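Local atomic coordinates of condensin complex subunit 3 (Schizosaccharomyces pombe, PDB entry 5OQR), a protein that serves as a regulatory subunit of the condensin complex, which is required to convert interphase chromatin into mitotic-like condensed chromosomes. Residues A396-E407 / R461-N472. Residues are numbered along the deposited sequence; the frame is centred on the assembly and turned at random.
Sequences ALPDSLISLHIE and RCLSYVQCLFEN
Two neighbouring helices of the alpha solenoid, 399-412 of HEAT repeat 6 and 457-471, meet here through I402, I406, Y465 and C468, a compact example of a knob-into-hole contact whose core is apolar side-chain packing. The axes of the segments 399-407 and 461-471 approach to 9.7 Å and cross at -43°. I402 is the knob, set in a hole formed by R461, S464, Y465 and C468. Its CG1, anti to the carbonyl carbon (chi1 -74°), carries CD1 to the edge of the Y465 ring, in the ring plane, 3.8 Å from CE1; CG2, anti to the backbone N, comes against the same ring and reaches SG of C468 at 4.0 Å. I402 and the tyrosine cross at about a right angle. Polar atoms in the hole find partners outside the pair: the OH of Y465 bonds to the carbonyl of L392, and OG of S464 to the L460 carbonyl and K505 NZ. One turn on, I406 packs CD1 and CG2 against CB of C468, and CD1 also against Y465 (CD1 to CD1 4.2 Å); helix 416-434 packs against I406 as well, through F419 and L423. S403 touches the cysteine sulfur, OG to SG 3.7 Å. R461 passes CG 4.4 Å from I402 CD1, bends at chi3 (-40°) and lays one guanidinium face on CB of A396, a loose cover, since A396 is poorly ordered. Truncating R461 to an alanine removes the guanidinium and would probably leave A396 without its cover and the hole near I402 CD1 less well lined. At the far end E407 lies across N472, its carboxylate reaching a basic side chain of another protein's chain. The whole is a knob-into-hole contact between obliquely crossing neighbours in a HEAT-repeat solenoid.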
loop_
_atom_site.group_PDB
_atom_site.type_symbol
_atom_site.label_atom_id
_atom_site.label_comp_id
_atom_site.label_asym_id
_atom_site.label_seq_id
_atom_site.Cartn_x
_atom_site.Cartn_y
_atom_site.Cartn_z
ATOM N N ALA A 396 -12.153 37.501 -8.774
ATOM C CA ALA A 396 -12.553 36.277 -9.460
ATOM C C ALA A 396 -11.534 35.189 -9.134
ATOM O O ALA A 396 -10.709 34.816 -9.973
ATOM C CB ALA A 396 -12.670 36.512 -10.965
ATOM N N LEU A 397 -11.595 34.687 -7.905
ATOM C CA LEU A 397 -10.682 33.645 -7.476
ATOM C C LEU A 397 -10.995 32.350 -8.221
ATOM O O LEU A 397 -12.130 32.134 -8.652
ATOM C CB LEU A 397 -10.802 33.413 -5.971
ATOM C CG LEU A 397 -10.440 34.524 -4.972
ATOM C CD1 LEU A 397 -10.511 35.925 -5.552
ATOM C CD2 LEU A 397 -11.345 34.422 -3.753
ATOM N N PRO A 398 -10.013 31.467 -8.386
ATOM C CA PRO A 398 -10.294 30.176 -9.017
ATOM C C PRO A 398 -11.090 29.275 -8.088
ATOM O O PRO A 398 -11.152 29.480 -6.874
ATOM C CB PRO A 398 -8.904 29.606 -9.293
ATOM C CG PRO A 398 -8.061 30.187 -8.217
ATOM C CD PRO A 398 -8.599 31.579 -7.984
ATOM N N ASP A 399 -11.706 28.252 -8.683
ATOM C CA ASP A 399 -12.515 27.327 -7.899
ATOM C C ASP A 399 -11.709 26.700 -6.769
ATOM O O ASP A 399 -12.272 26.336 -5.730
ATOM C CB ASP A 399 -13.092 26.238 -8.805
ATOM C CG ASP A 399 -14.186 25.433 -8.129
ATOM O OD1 ASP A 399 -15.034 26.038 -7.440
ATOM O OD2 ASP A 399 -14.197 24.193 -8.280
ATOM N N SER A 400 -10.392 26.576 -6.947
ATOM C CA SER A 400 -9.559 25.950 -5.927
ATOM C C SER A 400 -9.549 26.766 -4.641
ATOM O O SER A 400 -9.671 26.210 -3.544
ATOM C CB SER A 400 -8.138 25.770 -6.458
ATOM O OG SER A 400 -7.652 26.974 -7.027
ATOM N N LEU A 401 -9.404 28.089 -4.754
ATOM C CA LEU A 401 -9.308 28.939 -3.576
ATOM C C LEU A 401 -10.666 29.331 -3.014
ATOM O O LEU A 401 -10.749 29.696 -1.838
ATOM C CB LEU A 401 -8.506 30.199 -3.905
ATOM C CG LEU A 401 -7.034 29.978 -4.261
ATOM C CD1 LEU A 401 -6.410 31.264 -4.757
ATOM C CD2 LEU A 401 -6.261 29.450 -3.068
ATOM N N ILE A 402 -11.730 29.258 -3.816
ATOM C CA ILE A 402 -13.058 29.630 -3.333
ATOM C C ILE A 402 -13.406 28.860 -2.066
ATOM O O ILE A 402 -13.924 29.429 -1.098
ATOM C CB ILE A 402 -14.108 29.402 -4.439
ATOM C CG1 ILE A 402 -13.982 30.488 -5.511
ATOM C CG2 ILE A 402 -15.527 29.380 -3.853
ATOM C CD1 ILE A 402 -14.885 30.291 -6.712
ATOM N N SER A 403 -13.135 27.554 -2.053
ATOM C CA SER A 403 -13.541 26.725 -0.924
ATOM C C SER A 403 -12.827 27.147 0.352
ATOM O O SER A 403 -13.456 27.321 1.401
ATOM C CB SER A 403 -13.267 25.256 -1.236
ATOM O OG SER A 403 -13.845 24.889 -2.475
ATOM N N LEU A 404 -11.505 27.309 0.285
ATOM C CA LEU A 404 -10.752 27.709 1.468
ATOM C C LEU A 404 -11.145 29.101 1.945
ATOM O O LEU A 404 -11.146 29.364 3.152
ATOM C CB LEU A 404 -9.254 27.648 1.175
ATOM C CG LEU A 404 -8.675 26.250 0.951
ATOM C CD1 LEU A 404 -7.209 26.344 0.577
ATOM C CD2 LEU A 404 -8.848 25.375 2.182
ATOM N N HIS A 405 -11.480 30.004 1.021
ATOM C CA HIS A 405 -11.942 31.329 1.419
ATOM C C HIS A 405 -13.245 31.239 2.197
ATOM O O HIS A 405 -13.386 31.836 3.269
ATOM C CB HIS A 405 -12.120 32.217 0.189
ATOM C CG HIS A 405 -10.867 32.906 -0.245
ATOM N ND1 HIS A 405 -10.028 32.393 -1.209
ATOM C CD2 HIS A 405 -10.306 34.069 0.161
ATOM C CE1 HIS A 405 -9.006 33.211 -1.381
ATOM N NE2 HIS A 405 -9.151 34.234 -0.561
ATOM N N ILE A 406 -14.216 30.500 1.662
ATOM C CA ILE A 406 -15.513 30.382 2.317
ATOM C C ILE A 406 -15.406 29.549 3.586
ATOM O O ILE A 406 -16.142 29.780 4.552
ATOM C CB ILE A 406 -16.538 29.802 1.328
ATOM C CG1 ILE A 406 -16.765 30.799 0.188
ATOM C CG2 ILE A 406 -17.852 29.467 2.039
ATOM C CD1 ILE A 406 -17.661 30.306 -0.926
ATOM N N GLU A 407 -14.499 28.573 3.614
ATOM C CA GLU A 407 -14.284 27.800 4.832
ATOM C C GLU A 407 -13.683 28.668 5.930
ATOM O O GLU A 407 -14.098 28.588 7.091
ATOM C CB GLU A 407 -13.381 26.605 4.531
ATOM C CG GLU A 407 -13.053 25.742 5.732
ATOM C CD GLU A 407 -12.174 24.558 5.372
ATOM O OE1 GLU A 407 -11.950 24.327 4.164
ATOM O OE2 GLU A 407 -11.704 23.862 6.296
ATOM N N ARG A 461 -19.899 30.859 -10.893
ATOM C CA ARG A 461 -19.226 31.320 -9.683
ATOM C C ARG A 461 -20.213 31.461 -8.535
ATOM O O ARG A 461 -19.890 31.139 -7.388
ATOM C CB ARG A 461 -18.521 32.650 -9.941
ATOM C CG ARG A 461 -17.576 33.061 -8.819
ATOM C CD ARG A 461 -17.163 34.516 -8.932
ATOM N NE ARG A 461 -16.925 34.904 -10.316
ATOM C CZ ARG A 461 -15.873 34.519 -11.030
ATOM N NH1 ARG A 461 -15.744 34.924 -12.286
ATOM N NH2 ARG A 461 -14.955 33.724 -10.495
ATOM N N CYS A 462 -21.421 31.946 -8.824
ATOM C CA CYS A 462 -22.438 32.059 -7.787
ATOM C C CYS A 462 -22.776 30.691 -7.214
ATOM O O CYS A 462 -22.739 30.489 -5.998
ATOM C CB CYS A 462 -23.690 32.735 -8.349
ATOM S SG CYS A 462 -23.491 34.495 -8.684
ATOM N N LEU A 463 -23.097 29.733 -8.085
ATOM C CA LEU A 463 -23.412 28.387 -7.625
ATOM C C LEU A 463 -22.255 27.776 -6.849
ATOM O O LEU A 463 -22.480 27.019 -5.900
ATOM C CB LEU A 463 -23.780 27.503 -8.813
ATOM C CG LEU A 463 -25.074 27.863 -9.545
ATOM C CD1 LEU A 463 -25.206 27.046 -10.817
ATOM C CD2 LEU A 463 -26.279 27.643 -8.646
ATOM N N SER A 464 -21.017 28.086 -7.234
ATOM C CA SER A 464 -19.874 27.632 -6.450
ATOM C C SER A 464 -19.885 28.234 -5.053
ATOM O O SER A 464 -19.450 27.585 -4.097
ATOM C CB SER A 464 -18.574 27.985 -7.171
ATOM O OG SER A 464 -18.503 27.327 -8.421
ATOM N N TYR A 465 -20.370 29.469 -4.912
ATOM C CA TYR A 465 -20.520 30.056 -3.585
ATOM C C TYR A 465 -21.670 29.404 -2.833
ATOM O O TYR A 465 -21.590 29.202 -1.618
ATOM C CB TYR A 465 -20.752 31.565 -3.689
ATOM C CG TYR A 465 -19.540 32.389 -4.062
ATOM C CD1 TYR A 465 -18.453 31.826 -4.715
ATOM C CD2 TYR A 465 -19.486 33.740 -3.753
ATOM C CE1 TYR A 465 -17.351 32.589 -5.053
ATOM C CE2 TYR A 465 -18.391 34.506 -4.085
ATOM C CZ TYR A 465 -17.329 33.928 -4.735
ATOM O OH TYR A 465 -16.238 34.696 -5.063
ATOM N N VAL A 466 -22.756 29.087 -3.540
ATOM C CA VAL A 466 -23.873 28.379 -2.924
ATOM C C VAL A 466 -23.424 27.002 -2.463
ATOM O O VAL A 466 -23.765 26.553 -1.363
ATOM C CB VAL A 466 -25.052 28.279 -3.909
ATOM C CG1 VAL A 466 -26.252 27.636 -3.236
ATOM C CG2 VAL A 466 -25.423 29.648 -4.446
ATOM N N GLN A 467 -22.654 26.313 -3.302
ATOM C CA GLN A 467 -22.174 24.982 -2.958
ATOM C C GLN A 467 -21.352 25.011 -1.675
ATOM O O GLN A 467 -21.556 24.188 -0.776
ATOM C CB GLN A 467 -21.354 24.423 -4.118
ATOM C CG GLN A 467 -20.994 22.962 -3.990
ATOM C CD GLN A 467 -20.194 22.467 -5.174
ATOM O OE1 GLN A 467 -20.031 23.178 -6.166
ATOM N NE2 GLN A 467 -19.689 21.244 -5.080
ATOM N N CYS A 468 -20.421 25.959 -1.569
ATOM C CA CYS A 468 -19.587 26.043 -0.376
ATOM C C CYS A 468 -20.386 26.487 0.841
ATOM O O CYS A 468 -20.008 26.176 1.975
ATOM C CB CYS A 468 -18.424 27.002 -0.615
ATOM S SG CYS A 468 -17.187 26.404 -1.770
ATOM N N LEU A 469 -21.479 27.218 0.632
ATOM C CA LEU A 469 -22.307 27.652 1.751
ATOM C C LEU A 469 -22.895 26.453 2.483
ATOM O O LEU A 469 -22.714 26.294 3.694
ATOM C CB LEU A 469 -23.413 28.583 1.248
ATOM C CG LEU A 469 -24.569 28.869 2.212
ATOM C CD1 LEU A 469 -24.074 29.446 3.520
ATOM C CD2 LEU A 469 -25.575 29.805 1.570
ATOM N N PHE A 470 -23.601 25.591 1.755
ATOM C CA PHE A 470 -24.236 24.429 2.357
ATOM C C PHE A 470 -23.248 23.323 2.698
ATOM O O PHE A 470 -23.632 22.360 3.369
ATOM C CB PHE A 470 -25.323 23.900 1.422
ATOM C CG PHE A 470 -26.459 24.862 1.231
ATOM C CD1 PHE A 470 -27.334 25.126 2.267
ATOM C CD2 PHE A 470 -26.641 25.514 0.026
ATOM C CE1 PHE A 470 -28.373 26.013 2.104
ATOM C CE2 PHE A 470 -27.682 26.402 -0.142
ATOM C CZ PHE A 470 -28.549 26.651 0.899
ATOM N N GLU A 471 -21.994 23.439 2.265
ATOM C CA GLU A 471 -20.952 22.530 2.721
ATOM C C GLU A 471 -20.469 22.854 4.125
ATOM O O GLU A 471 -19.874 21.987 4.773
ATOM C CB GLU A 471 -19.757 22.572 1.765
ATOM C CG GLU A 471 -19.702 21.425 0.778
ATOM C CD GLU A 471 -18.625 21.613 -0.272
ATOM O OE1 GLU A 471 -17.744 22.477 -0.072
ATOM O OE2 GLU A 471 -18.662 20.905 -1.300
ATOM N N ASN A 472 -20.714 24.070 4.611
ATOM C CA ASN A 472 -20.137 24.548 5.862
ATOM C C ASN A 472 -21.174 24.767 6.957
ATOM O O ASN A 472 -20.858 25.395 7.972
ATOM C CB ASN A 472 -19.361 25.841 5.615
ATOM C CG ASN A 472 -17.982 25.591 5.053
ATOM O OD1 ASN A 472 -17.775 25.630 3.843
ATOM N ND2 ASN A 472 -17.026 25.324 5.933
#